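Local coordinates for uncharacterized protein (Pyrococcus furiosus DSM 3638, PDB 3WZ2), which probably acts on the archaeal proteasome as an assembly chaperone or activator, and forms an assembly of five chains, at residues B[179-184]-B[188-193]; B[55-60]-B[70-75]; B[111-116]-B[161-166]; B[86-91]-B[230-235]. All coordinates share one frame; numbering follows the deposited sequence.

Contact 1: B[179-184]-B[188-193]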
loop_
_atom_site.group_PDB
_atom_site.type_symbol
_atom_site.label_atom_id
_atom_site.label_comp_id
_atom_site.label_asym_id
_atom_site.label_seq_id
_atom_site.Cartn_x
_atom_site.Cartn_y
_atom_site.Cartn_z
ATOM N N GLY B 179 3.254 33.707 -11.936
ATOM C CA GLY B 179 2.148 34.636 -12.134
ATOM C C GLY B 179 1.285 34.656 -10.915
ATOM O O GLY B 179 0.677 33.636 -10.564
ATOM N N GLU B 180 1.232 35.797 -10.264
ATOM C CA GLU B 180 0.205 36.046 -9.250
ATOM C C GLU B 180 -1.174 35.767 -9.787
ATOM O O GLU B 180 -1.505 36.055 -10.955
ATOM C CB GLU B 180 0.233 37.486 -8.738
ATOM C CG GLU B 180 1.469 37.844 -7.948
ATOM C CD GLU B 180 1.428 39.276 -7.411
ATOM O OE1 GLU B 180 0.625 40.077 -7.953
ATOM O OE2 GLU B 180 2.166 39.603 -6.452
ATOM N N THR B 181 -1.978 35.138 -8.949
ATOM C CA THR B 181 -3.334 34.725 -9.336
ATOM C C THR B 181 -4.167 34.584 -8.059
ATOM O O THR B 181 -3.625 34.579 -6.931
ATOM C CB THR B 181 -3.302 33.425 -10.178
ATOM O OG1 THR B 181 -4.619 33.124 -10.679
ATOM C CG2 THR B 181 -2.791 32.237 -9.377
ATOM N N PHE B 182 -5.470 34.458 -8.222
ATOM C CA PHE B 182 -6.391 34.324 -7.085
ATOM C C PHE B 182 -5.940 33.183 -6.194
ATOM O O PHE B 182 -5.757 33.335 -4.990
ATOM C CB PHE B 182 -7.806 34.035 -7.577
ATOM C CG PHE B 182 -8.326 35.039 -8.571
ATOM C CD1 PHE B 182 -8.130 34.870 -9.949
ATOM C CD2 PHE B 182 -9.029 36.152 -8.130
ATOM C CE1 PHE B 182 -8.624 35.797 -10.869
ATOM C CE2 PHE B 182 -9.518 37.078 -9.041
ATOM C CZ PHE B 182 -9.325 36.900 -10.406
ATOM N N GLY B 183 -5.785 32.019 -6.799
ATOM C CA GLY B 183 -5.405 30.819 -6.053
ATOM C C GLY B 183 -6.380 29.671 -6.178
ATOM O O GLY B 183 -6.087 28.562 -5.760
ATOM N N ASP B 184 -7.540 29.914 -6.766
ATOM C CA ASP B 184 -8.616 28.936 -6.660
ATOM C C ASP B 184 -9.504 28.916 -7.871
ATOM O O ASP B 184 -10.631 28.441 -7.832
ATOM C CB ASP B 184 -9.375 29.099 -5.327
ATOM C CG ASP B 184 -9.781 30.535 -4.994
ATOM O OD1 ASP B 184 -10.294 30.715 -3.870
ATOM O OD2 ASP B 184 -9.605 31.459 -5.812
ATOM N N PRO B 188 -6.311 32.233 -17.062
ATOM C CA PRO B 188 -5.586 32.474 -18.310
ATOM C C PRO B 188 -4.940 33.856 -18.398
ATOM O O PRO B 188 -3.997 34.042 -19.191
ATOM C CB PRO B 188 -6.655 32.307 -19.404
ATOM C CG PRO B 188 -7.953 32.275 -18.701
ATOM C CD PRO B 188 -7.724 31.926 -17.269
ATOM N N ARG B 189 -5.418 34.806 -17.615
ATOM C CA ARG B 189 -4.827 36.146 -17.637
ATOM C C ARG B 189 -3.498 36.196 -16.946
ATOM O O ARG B 189 -2.589 36.809 -17.457
ATOM C CB ARG B 189 -5.760 37.167 -17.008
ATOM C CG ARG B 189 -6.959 37.374 -17.910
ATOM C CD ARG B 189 -7.990 38.299 -17.325
ATOM N NE ARG B 189 -9.266 37.790 -17.802
ATOM C CZ ARG B 189 -9.830 38.094 -18.966
ATOM N NH1 ARG B 189 -9.279 38.971 -19.802
ATOM N NH2 ARG B 189 -10.991 37.529 -19.259
ATOM N N ALA B 190 -3.374 35.494 -15.831
ATOM C CA ALA B 190 -2.087 35.252 -15.230
ATOM C C ALA B 190 -1.166 34.472 -16.144
ATOM O O ALA B 190 -0.002 34.831 -16.288
ATOM C CB ALA B 190 -2.239 34.524 -13.892
ATOM N N ALA B 191 -1.700 33.482 -16.852
ATOM C CA ALA B 191 -0.904 32.767 -17.837
ATOM C C ALA B 191 -0.338 33.711 -18.883
ATOM O O ALA B 191 0.824 33.636 -19.272
ATOM C CB ALA B 191 -1.690 31.657 -18.483
ATOM N N ALA B 192 -1.172 34.605 -19.360
ATOM C CA ALA B 192 -0.759 35.579 -20.362
ATOM C C ALA B 192 0.332 36.466 -19.823
ATOM O O ALA B 192 1.275 36.755 -20.542
ATOM C CB ALA B 192 -1.951 36.422 -20.810
ATOM N N ASN B 193 0.204 36.920 -18.572
ATOM C CA ASN B 193 1.271 37.699 -17.957
ATOM C C ASN B 193 2.615 36.935 -17.965
ATOM O O ASN B 193 3.673 37.509 -18.225
ATOM C CB ASN B 193 0.930 38.054 -16.499
ATOM C CG ASN B 193 -0.312 38.943 -16.368
ATOM O OD1 ASN B 193 -0.675 39.621 -17.302
ATOM N ND2 ASN B 193 -0.900 38.993 -15.163
HETATM O O HOH W 1 0.130 37.304 -12.855
#
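Of residues 188-193, only Ala190 brings its side chain into direct contact with 179-184. Its methyl CB lies 3.4 Å from the backbone Glu180 O and 4.0 Å from Thr181 CB. These are van der Waals contacts, and a bare methyl is small enough to let the helix lie close to the strand. Gly179 fits the same need, since a CB there would probably crowd Ala190 O.

The polar contact runs through one water. It donates to Glu180 O at 2.8 Å and accepts from Asn193 ND2 at 3.0 Å, so the amide of Asn193, one helical turn beyond Ala190, reaches the strand without touching it.

The other polar groups find partners beyond the two segments. Thr181 carries OG1 opposite its backbone N (chi1 -173°), where it bonds to Asp187 OD2; the other oxygen of that carboxylate takes the Ala190 N-H. The Glu180 carboxylate turns to Lys125, Glu129 N and Trp131 NE1.

This is a beta-alpha connection, a short loop leading from strand 174-181 into helix 188-202, in which Asp187 bonds both to Thr181 and to the helix's first turn. The direct contact is apolar, and the strand carbonyl gets its polar link to the helix from a water.

Contact 2: B[55-60]-B[70-75]; sequences LFIPPM and PPLRFY
Pro71 meets Ile57 and Met60 where a beta hairpin, strands 60-64 and 67-69, leaves and rejoins the main mixed sheet: 55-60 leads into the hairpin, and 70-75 leads from it into strand 72-77. The pyrrolidine ring of Pro71 is the common surface, and both partners cross it obliquely at its CG corner. Ile57 brings its branch methyl, with CG2 3.8 Å from Pro71 CG, while the far methyl of its longer arm, CD1, reaches Leu72 CD2 at 4.1 Å. A beta-branched residue thus serves two neighbours at once. Met60 comes to the same corner by its chain, CG lying 3.8 Å from Pro71 CG. Its first torsion (chi1 70°) sets CG between the backbone N and the carbonyl carbon, and the chain then carries SD to 4.0 Å from Pro71 CB, so the sulfur also touches the ring, at its CB-CG bond. Cut back to an alanine, Met60 would lose CG and SD, and Pro71 would probably keep Ile57 alone of its two partners, with a gap opened beside its ring. The backbone of Met60 also pairs with a strand of the second subunit, and Asn95 of that subunit bonds to Ile57 O. Arg73, whose NH1 also pairs with Asp86, probably steadies the entry into the strand: NE bonds in the guanidinium plane to Tyr75 OH at 2.8 Å, and NH1 bonds to Pro70 O at 3.1 Å.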
loop_
_atom_site.group_PDB
_atom_site.type_symbol
_atom_site.label_atom_id
_atom_site.label_comp_id
_atom_site.label_asym_id
_atom_site.label_seq_id
_atom_site.Cartn_x
_atom_site.Cartn_y
_atom_site.Cartn_z
ATOM N N LEU B 55 4.250 2.760 -16.050
ATOM C CA LEU B 55 3.103 1.939 -15.640
ATOM C C LEU B 55 2.225 2.659 -14.653
ATOM O O LEU B 55 1.096 2.265 -14.440
ATOM C CB LEU B 55 3.564 0.644 -14.984
ATOM C CG LEU B 55 4.409 -0.280 -15.868
ATOM C CD1 LEU B 55 5.023 -1.379 -14.991
ATOM C CD2 LEU B 55 3.585 -0.867 -17.014
ATOM N N PHE B 56 2.755 3.692 -14.001
ATOM C CA PHE B 56 1.971 4.377 -12.970
ATOM C C PHE B 56 1.173 5.553 -13.515
ATOM O O PHE B 56 0.403 6.179 -12.783
ATOM C CB PHE B 56 2.897 4.783 -11.817
ATOM C CG PHE B 56 3.618 3.603 -11.197
ATOM C CD1 PHE B 56 4.924 3.301 -11.547
ATOM C CD2 PHE B 56 2.959 2.771 -10.306
ATOM C CE1 PHE B 56 5.569 2.205 -11.001
ATOM C CE2 PHE B 56 3.597 1.668 -9.764
ATOM C CZ PHE B 56 4.901 1.387 -10.115
ATOM N N ILE B 57 1.340 5.858 -14.794
ATOM C CA ILE B 57 0.462 6.815 -15.476
ATOM C C ILE B 57 -0.770 6.061 -15.945
ATOM O O ILE B 57 -0.655 5.046 -16.605
ATOM C CB ILE B 57 1.174 7.477 -16.670
ATOM C CG1 ILE B 57 2.284 8.398 -16.161
ATOM C CG2 ILE B 57 0.179 8.279 -17.512
ATOM C CD1 ILE B 57 3.259 8.804 -17.235
ATOM N N PRO B 58 -1.954 6.526 -15.567
ATOM C CA PRO B 58 -3.102 5.693 -15.912
ATOM C C PRO B 58 -3.347 5.591 -17.421
ATOM O O PRO B 58 -2.973 6.502 -18.170
ATOM C CB PRO B 58 -4.291 6.360 -15.199
ATOM C CG PRO B 58 -3.799 7.625 -14.636
ATOM C CD PRO B 58 -2.295 7.642 -14.686
ATOM N N PRO B 59 -3.877 4.464 -17.864
ATOM C CA PRO B 59 -4.011 4.161 -19.307
ATOM C C PRO B 59 -4.990 5.086 -20.035
ATOM O O PRO B 59 -6.130 5.215 -19.611
ATOM C CB PRO B 59 -4.550 2.725 -19.318
ATOM C CG PRO B 59 -5.186 2.518 -17.969
ATOM C CD PRO B 59 -4.443 3.397 -17.016
ATOM N N MET B 60 -4.529 5.712 -21.110
ATOM C CA MET B 60 -5.345 6.635 -21.916
ATOM C C MET B 60 -4.562 7.099 -23.121
ATOM O O MET B 60 -3.336 7.130 -23.073
ATOM C CB MET B 60 -5.788 7.854 -21.112
ATOM C CG MET B 60 -4.669 8.791 -20.784
ATOM S SD MET B 60 -5.180 9.975 -19.554
ATOM C CE MET B 60 -6.039 11.217 -20.467
ATOM N N PRO B 70 -0.114 10.883 -25.716
ATOM C CA PRO B 70 -0.103 10.495 -24.317
ATOM C C PRO B 70 -0.279 11.701 -23.426
ATOM O O PRO B 70 -0.102 12.827 -23.865
ATOM C CB PRO B 70 1.275 9.850 -24.143
ATOM C CG PRO B 70 2.117 10.572 -25.119
ATOM C CD PRO B 70 1.249 11.016 -26.255
ATOM N N PRO B 71 -0.666 11.469 -22.181
ATOM C CA PRO B 71 -1.027 12.567 -21.307
ATOM C C PRO B 71 0.144 13.371 -20.796
ATOM O O PRO B 71 -0.068 14.511 -20.398
ATOM C CB PRO B 71 -1.759 11.873 -20.139
ATOM C CG PRO B 71 -1.297 10.473 -20.172
ATOM C CD PRO B 71 -0.965 10.156 -21.596
ATOM N N LEU B 72 1.356 12.807 -20.787
ATOM C CA LEU B 72 2.552 13.563 -20.397
ATOM C C LEU B 72 3.490 13.630 -21.571
ATOM O O LEU B 72 4.015 12.616 -21.998
ATOM C CB LEU B 72 3.261 12.895 -19.222
ATOM C CG LEU B 72 2.820 13.383 -17.866
ATOM C CD1 LEU B 72 1.394 12.956 -17.550
ATOM C CD2 LEU B 72 3.769 12.862 -16.802
ATOM N N ARG B 73 3.609 14.801 -22.160
ATOM C CA ARG B 73 4.239 14.900 -23.452
ATOM C C ARG B 73 5.204 16.086 -23.509
ATOM O O ARG B 73 5.128 17.001 -22.696
ATOM C CB ARG B 73 3.225 14.943 -24.624
ATOM C CG ARG B 73 2.029 15.789 -24.389
ATOM C CD ARG B 73 0.939 15.610 -25.450
ATOM N NE ARG B 73 0.019 16.715 -25.262
ATOM C CZ ARG B 73 -0.883 16.769 -24.315
ATOM N NH1 ARG B 73 -1.042 15.747 -23.475
ATOM N NH2 ARG B 73 -1.679 17.816 -24.234
ATOM N N PHE B 74 6.108 16.011 -24.476
ATOM C CA PHE B 74 7.091 17.048 -24.764
ATOM C C PHE B 74 6.913 17.522 -26.184
ATOM O O PHE B 74 6.827 16.711 -27.113
ATOM C CB PHE B 74 8.499 16.497 -24.597
ATOM C CG PHE B 74 8.764 15.976 -23.218
ATOM C CD1 PHE B 74 9.032 16.840 -22.184
ATOM C CD2 PHE B 74 8.716 14.610 -22.953
ATOM C CE1 PHE B 74 9.261 16.365 -20.907
ATOM C CE2 PHE B 74 8.947 14.131 -21.668
ATOM C CZ PHE B 74 9.202 15.018 -20.639
ATOM N N TYR B 75 6.844 18.845 -26.345
ATOM C CA TYR B 75 6.810 19.479 -27.639
ATOM C C TYR B 75 8.122 20.158 -27.897
ATOM O O TYR B 75 8.824 20.557 -26.962
ATOM C CB TYR B 75 5.683 20.499 -27.680
ATOM C CG TYR B 75 4.303 19.898 -27.640
ATOM C CD1 TYR B 75 3.694 19.442 -28.806
ATOM C CD2 TYR B 75 3.621 19.777 -26.464
ATOM C CE1 TYR B 75 2.437 18.880 -28.794
ATOM C CE2 TYR B 75 2.347 19.216 -26.432
ATOM C CZ TYR B 75 1.773 18.765 -27.605
ATOM O OH TYR B 75 0.524 18.225 -27.556
#

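Contact 3: B[111-116]-B[161-166]; sequences EKVISL and GKLLWE
In the alpha/beta core of the PAC2 fold, helix 158-169 packs on one face of the mixed sheet, and within 161-166 Leu163 is the residue that reaches the interior strand 112-120. Val113 and Ser115, two apart on the strand, both direct their side chains to the helix, whereas Ile114 between them faces the other way. Leu163 spans the two. Its branch carbon CG lies 4.1 Å from Val113 CG1, the two side chains crossing at about a right angle, so that the methyl of one meets the fork of the other. Toward the other end of this short patch, Leu163 CD2 comes to 3.9 Å from Ser115 OG, with Leu163 CB at nearly the same distance from that oxygen. A buried hydroxyl against a leucine needs a polar partner from another direction. Ser115 has one: its first torsion (chi1 -65°) swings OG beside the backbone N, and the oxygen is hydrogen-bonded to Glu24 OE1 on strand 21-24. Valine suits its place as a compact branched side chain, and serine as a small residue that admits the helix while holding the glutamate. Val102 of helix 91-107 also touches Leu163, and Leu105 of that helix lies on Val113. On the opposite face of the sheet, Ile114 packs against helix 188-202, while helix 158-169 also carries Trp165, whose ring meets Tyr51 of the third subunit edge-to-face.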
loop_
_atom_site.group_PDB
_atom_site.type_symbol
_atom_site.label_atom_id
_atom_site.label_comp_id
_atom_site.label_asym_id
_atom_site.label_seq_id
_atom_site.Cartn_x
_atom_site.Cartn_y
_atom_site.Cartn_z
ATOM N N GLU B 111 20.800 24.625 -21.803
ATOM C CA GLU B 111 21.170 26.012 -21.551
ATOM C C GLU B 111 20.324 26.653 -20.435
ATOM O O GLU B 111 20.829 27.412 -19.627
ATOM C CB GLU B 111 20.991 26.770 -22.864
ATOM C CG GLU B 111 21.487 28.196 -22.880
ATOM C CD GLU B 111 21.045 28.926 -24.153
ATOM O OE1 GLU B 111 21.141 28.309 -25.250
ATOM O OE2 GLU B 111 20.601 30.104 -24.045
ATOM N N LYS B 112 19.028 26.352 -20.411
ATOM C CA LYS B 112 18.105 26.916 -19.427
ATOM C C LYS B 112 16.995 25.928 -19.078
ATOM O O LYS B 112 16.511 25.210 -19.929
ATOM C CB LYS B 112 17.439 28.195 -19.950
ATOM C CG LYS B 112 18.365 29.362 -20.105
ATOM C CD LYS B 112 17.623 30.617 -20.506
ATOM C CE LYS B 112 18.555 31.660 -21.112
ATOM N NZ LYS B 112 18.686 32.847 -20.241
ATOM N N VAL B 113 16.571 25.965 -17.824
ATOM C CA VAL B 113 15.442 25.230 -17.343
ATOM C C VAL B 113 14.505 26.226 -16.718
ATOM O O VAL B 113 14.820 26.828 -15.706
ATOM C CB VAL B 113 15.891 24.180 -16.311
ATOM C CG1 VAL B 113 14.758 23.240 -15.969
ATOM C CG2 VAL B 113 17.070 23.381 -16.851
ATOM N N ILE B 114 13.320 26.381 -17.296
ATOM C CA ILE B 114 12.407 27.438 -16.893
ATOM C C ILE B 114 11.076 26.794 -16.550
ATOM O O ILE B 114 10.439 26.184 -17.397
ATOM C CB ILE B 114 12.199 28.452 -18.037
ATOM C CG1 ILE B 114 13.509 29.097 -18.441
ATOM C CG2 ILE B 114 11.245 29.548 -17.602
ATOM C CD1 ILE B 114 13.487 29.805 -19.787
ATOM N N SER B 115 10.631 26.964 -15.317
ATOM C CA SER B 115 9.295 26.539 -14.932
ATOM C C SER B 115 8.325 27.714 -14.919
ATOM O O SER B 115 8.668 28.816 -14.537
ATOM C CB SER B 115 9.351 25.870 -13.535
ATOM O OG SER B 115 10.104 24.671 -13.590
ATOM N N LEU B 116 7.123 27.457 -15.393
ATOM C CA LEU B 116 6.050 28.411 -15.399
ATOM C C LEU B 116 5.037 27.996 -14.357
ATOM O O LEU B 116 4.533 26.873 -14.390
ATOM C CB LEU B 116 5.374 28.409 -16.766
ATOM C CG LEU B 116 6.317 28.559 -17.937
ATOM C CD1 LEU B 116 5.484 28.609 -19.193
ATOM C CD2 LEU B 116 7.178 29.806 -17.792
ATOM N N GLY B 161 8.773 23.617 -8.219
ATOM C CA GLY B 161 9.704 23.691 -7.068
ATOM C C GLY B 161 10.830 22.674 -7.130
ATOM O O GLY B 161 11.971 22.967 -6.816
ATOM N N LYS B 162 10.500 21.450 -7.515
ATOM C CA LYS B 162 11.478 20.374 -7.513
ATOM C C LYS B 162 12.515 20.592 -8.581
ATOM O O LYS B 162 13.685 20.452 -8.335
ATOM C CB LYS B 162 10.818 18.994 -7.712
ATOM C CG LYS B 162 11.764 17.822 -7.411
ATOM C CD LYS B 162 12.046 17.752 -5.911
ATOM C CE LYS B 162 13.224 16.893 -5.525
ATOM N NZ LYS B 162 12.933 15.462 -5.713
ATOM N N LEU B 163 12.061 20.957 -9.766
ATOM C CA LEU B 163 12.976 21.211 -10.874
ATOM C C LEU B 163 13.891 22.360 -10.596
ATOM O O LEU B 163 15.080 22.306 -10.880
ATOM C CB LEU B 163 12.211 21.566 -12.134
ATOM C CG LEU B 163 12.414 20.929 -13.467
ATOM C CD1 LEU B 163 12.965 19.548 -13.283
ATOM C CD2 LEU B 163 11.159 20.999 -14.341
ATOM N N LEU B 164 13.339 23.442 -10.078
ATOM C CA LEU B 164 14.178 24.585 -9.721
ATOM C C LEU B 164 15.388 24.092 -8.927
ATOM O O LEU B 164 16.532 24.405 -9.253
ATOM C CB LEU B 164 13.380 25.584 -8.895
ATOM C CG LEU B 164 14.116 26.767 -8.291
ATOM C CD1 LEU B 164 14.695 27.626 -9.392
ATOM C CD2 LEU B 164 13.187 27.560 -7.397
ATOM N N TRP B 165 15.121 23.297 -7.894
ATOM C CA TRP B 165 16.159 22.870 -6.953
ATOM C C TRP B 165 17.077 21.835 -7.654
ATOM O O TRP B 165 18.309 21.994 -7.659
ATOM C CB TRP B 165 15.541 22.308 -5.667
ATOM C CG TRP B 165 16.580 21.641 -4.738
ATOM C CD1 TRP B 165 16.753 20.308 -4.528
ATOM C CD2 TRP B 165 17.557 22.300 -3.951
ATOM N NE1 TRP B 165 17.779 20.098 -3.661
ATOM C CE2 TRP B 165 18.307 21.307 -3.297
ATOM C CE3 TRP B 165 17.871 23.630 -3.733
ATOM C CZ2 TRP B 165 19.342 21.608 -2.413
ATOM C CZ3 TRP B 165 18.913 23.945 -2.851
ATOM C CH2 TRP B 165 19.651 22.939 -2.216
ATOM N N GLU B 166 16.480 20.800 -8.242
ATOM C CA GLU B 166 17.280 19.684 -8.759
ATOM C C GLU B 166 18.110 20.066 -9.966
ATOM O O GLU B 166 19.285 19.690 -10.062
ATOM C CB GLU B 166 16.429 18.473 -9.081
ATOM C CG GLU B 166 15.880 17.754 -7.835
ATOM C CD GLU B 166 16.967 17.146 -6.936
ATOM O OE1 GLU B 166 17.971 16.657 -7.502
ATOM O OE2 GLU B 166 16.852 17.205 -5.657
#

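Contact 4: B[86-91]-B[230-235]; sequences DIFLPP and EEARRK
Phe88 extends its ring from the loop 86-91 to the C-terminal helix and touches it at two para-related carbons. CD2 lies 4.2 Å from Ala232 CB, and on the far side of the ring CE1 lies 4.0 Å from Arg233 NH2. The guanidinium approaches obliquely, its plane turned 74° from that of the ring, so the two flat groups do not stack. Alanine suits its place because its single methyl lets the ring lie close to the helix surface; arginine suits the next, being long enough for its NH2 to reach the ring. Phe88 reaches out because CG stands opposite its backbone N (chi1 -178°), while the Arg233 chain leaves the helix extended and then bends at chi3 (-58°), which brings NH2 to CE1 and turns NH1 back toward its own helix. There NH1 forms a salt bridge with Glu230 OE1 at 3.0 Å, three residues earlier, and this second partner helps fix the rotation of the group. The helix is 223-235, part of a predicted coiled coil near the C-terminus, and it lies here against the loop joining strand 80-85 to helix 91-107. Pro90 occupies the N-cap position of helix 91-107. Next to Phe88, Leu89 points away from the C-terminal helix, and both it and Ile87 pack on Leu72 of strand 72-77.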
loop_
_atom_site.group_PDB
_atom_site.type_symbol
_atom_site.label_atom_id
_atom_site.label_comp_id
_atom_site.label_asym_id
_atom_site.label_seq_id
_atom_site.Cartn_x
_atom_site.Cartn_y
_atom_site.Cartn_z
ATOM N N ASP B 86 -1.447 16.507 -18.693
ATOM C CA ASP B 86 -2.877 16.645 -18.560
ATOM C C ASP B 86 -3.483 15.959 -17.338
ATOM O O ASP B 86 -4.682 16.041 -17.139
ATOM C CB ASP B 86 -3.553 16.187 -19.853
ATOM C CG ASP B 86 -3.378 17.218 -20.994
ATOM O OD1 ASP B 86 -3.427 18.426 -20.711
ATOM O OD2 ASP B 86 -3.145 16.825 -22.159
ATOM N N ILE B 87 -2.657 15.364 -16.483
ATOM C CA ILE B 87 -3.130 14.743 -15.249
ATOM C C ILE B 87 -2.263 15.264 -14.100
ATOM O O ILE B 87 -1.123 15.676 -14.314
ATOM C CB ILE B 87 -3.089 13.204 -15.358
ATOM C CG1 ILE B 87 -1.728 12.754 -15.827
ATOM C CG2 ILE B 87 -4.087 12.748 -16.413
ATOM C CD1 ILE B 87 -1.530 11.259 -15.742
ATOM N N PHE B 88 -2.811 15.303 -12.898
ATOM C CA PHE B 88 -2.068 15.851 -11.743
ATOM C C PHE B 88 -1.660 14.611 -10.985
ATOM O O PHE B 88 -2.489 13.844 -10.570
ATOM C CB PHE B 88 -2.877 16.880 -10.881
ATOM C CG PHE B 88 -2.088 17.490 -9.690
ATOM C CD1 PHE B 88 -1.426 18.725 -9.800
ATOM C CD2 PHE B 88 -2.060 16.844 -8.434
ATOM C CE1 PHE B 88 -0.738 19.275 -8.710
ATOM C CE2 PHE B 88 -1.366 17.387 -7.354
ATOM C CZ PHE B 88 -0.698 18.597 -7.492
ATOM N N LEU B 89 -0.361 14.419 -10.868
ATOM C CA LEU B 89 0.217 13.161 -10.505
ATOM C C LEU B 89 0.599 13.165 -9.039
ATOM O O LEU B 89 0.770 14.206 -8.446
ATOM C CB LEU B 89 1.448 12.911 -11.369
ATOM C CG LEU B 89 1.126 12.551 -12.827
ATOM C CD1 LEU B 89 2.383 12.284 -13.592
ATOM C CD2 LEU B 89 0.215 11.320 -12.910
ATOM N N PRO B 90 0.740 11.986 -8.453
ATOM C CA PRO B 90 1.129 11.940 -7.048
ATOM C C PRO B 90 2.601 12.287 -6.821
ATOM O O PRO B 90 3.405 12.188 -7.759
ATOM C CB PRO B 90 0.849 10.480 -6.642
ATOM C CG PRO B 90 0.802 9.721 -7.926
ATOM C CD PRO B 90 0.298 10.683 -8.966
ATOM N N PRO B 91 2.939 12.714 -5.593
ATOM C CA PRO B 91 4.188 13.367 -5.273
ATOM C C PRO B 91 5.426 12.533 -5.592
ATOM O O PRO B 91 6.385 13.052 -6.168
ATOM C CB PRO B 91 4.105 13.600 -3.750
ATOM C CG PRO B 91 2.835 12.952 -3.295
ATOM C CD PRO B 91 1.961 12.836 -4.490
ATOM N N GLU B 230 -7.617 20.210 -7.461
ATOM C CA GLU B 230 -7.723 20.618 -6.044
ATOM C C GLU B 230 -8.114 19.446 -5.151
ATOM O O GLU B 230 -7.591 19.302 -4.043
ATOM C CB GLU B 230 -8.733 21.762 -5.861
ATOM C CG GLU B 230 -8.308 23.076 -6.509
ATOM C CD GLU B 230 -7.371 23.909 -5.653
ATOM O OE1 GLU B 230 -6.239 23.462 -5.336
ATOM O OE2 GLU B 230 -7.787 25.033 -5.300
ATOM N N GLU B 231 -9.014 18.602 -5.640
ATOM C CA GLU B 231 -9.373 17.381 -4.919
ATOM C C GLU B 231 -8.153 16.485 -4.689
ATOM O O GLU B 231 -7.858 16.109 -3.544
ATOM C CB GLU B 231 -10.532 16.630 -5.594
ATOM C CG GLU B 231 -11.860 17.076 -5.021
ATOM C CD GLU B 231 -13.010 16.146 -5.332
ATOM O OE1 GLU B 231 -13.222 15.186 -4.559
ATOM O OE2 GLU B 231 -13.699 16.379 -6.348
ATOM N N ALA B 232 -7.412 16.216 -5.758
ATOM C CA ALA B 232 -6.196 15.425 -5.664
ATOM C C ALA B 232 -5.142 16.047 -4.723
ATOM O O ALA B 232 -4.448 15.323 -4.032
ATOM C CB ALA B 232 -5.606 15.186 -7.045
ATOM N N ARG B 233 -5.036 17.370 -4.685
ATOM C CA ARG B 233 -4.073 18.039 -3.813
ATOM C C ARG B 233 -4.354 17.808 -2.323
ATOM O O ARG B 233 -3.411 17.614 -1.548
ATOM C CB ARG B 233 -4.036 19.537 -4.096
ATOM C CG ARG B 233 -3.308 20.407 -3.078
ATOM C CD ARG B 233 -3.169 21.809 -3.622
ATOM N NE ARG B 233 -2.452 21.829 -4.902
ATOM C CZ ARG B 233 -2.547 22.791 -5.825
ATOM N NH1 ARG B 233 -3.325 23.856 -5.632
ATOM N NH2 ARG B 233 -1.853 22.691 -6.952
ATOM N N ARG B 234 -5.642 17.845 -1.962
ATOM C CA ARG B 234 -6.158 17.622 -0.595
ATOM C C ARG B 234 -5.895 16.222 -0.042
ATOM O O ARG B 234 -5.730 16.059 1.162
ATOM C CB ARG B 234 -7.676 17.827 -0.560
ATOM C CG ARG B 234 -8.108 19.281 -0.649
ATOM C CD ARG B 234 -9.625 19.454 -0.734
ATOM N NE ARG B 234 -9.956 20.741 -1.365
ATOM C CZ ARG B 234 -10.770 20.922 -2.417
ATOM N NH1 ARG B 234 -11.400 19.909 -3.021
ATOM N NH2 ARG B 234 -10.953 22.158 -2.880
ATOM N N LYS B 235 -5.917 15.213 -0.908
ATOM C CA LYS B 235 -5.489 13.868 -0.518
ATOM C C LYS B 235 -3.978 13.790 -0.197
ATOM O O LYS B 235 -3.580 13.045 0.699
ATOM C CB LYS B 235 -5.838 12.851 -1.607
ATOM C CG LYS B 235 -7.319 12.737 -1.940
ATOM C CD LYS B 235 -7.499 11.910 -3.207
ATOM C CE LYS B 235 -8.920 11.401 -3.368
ATOM N NZ LYS B 235 -9.105 10.760 -4.702
#

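Contacts 2 and 4, with centres 15 Å apart, are directly joined: the salt bridge Arg73 NH1 to Asp86 OD2 spans 2.7 Å, and Leu72 CD2 lies 3.5 Å from Leu89 CD1, so the loop that receives the C-terminal helix also packs on strand 72-77. Contacts 1 and 4 meet more lightly, Gly183 O lying 3.9 Å from Glu230 OE2. Contact 3 touches none of the others, though it shares the mixed sheet with contact 1, strands 112-120 and 174-181 being neighbours, and their centres are 19 Å apart. Contacts 1 and 2 lie on opposite sides of the chain's centre, their centres 26 Å apart. Contacts 2, 3 and 4 all border other subunits.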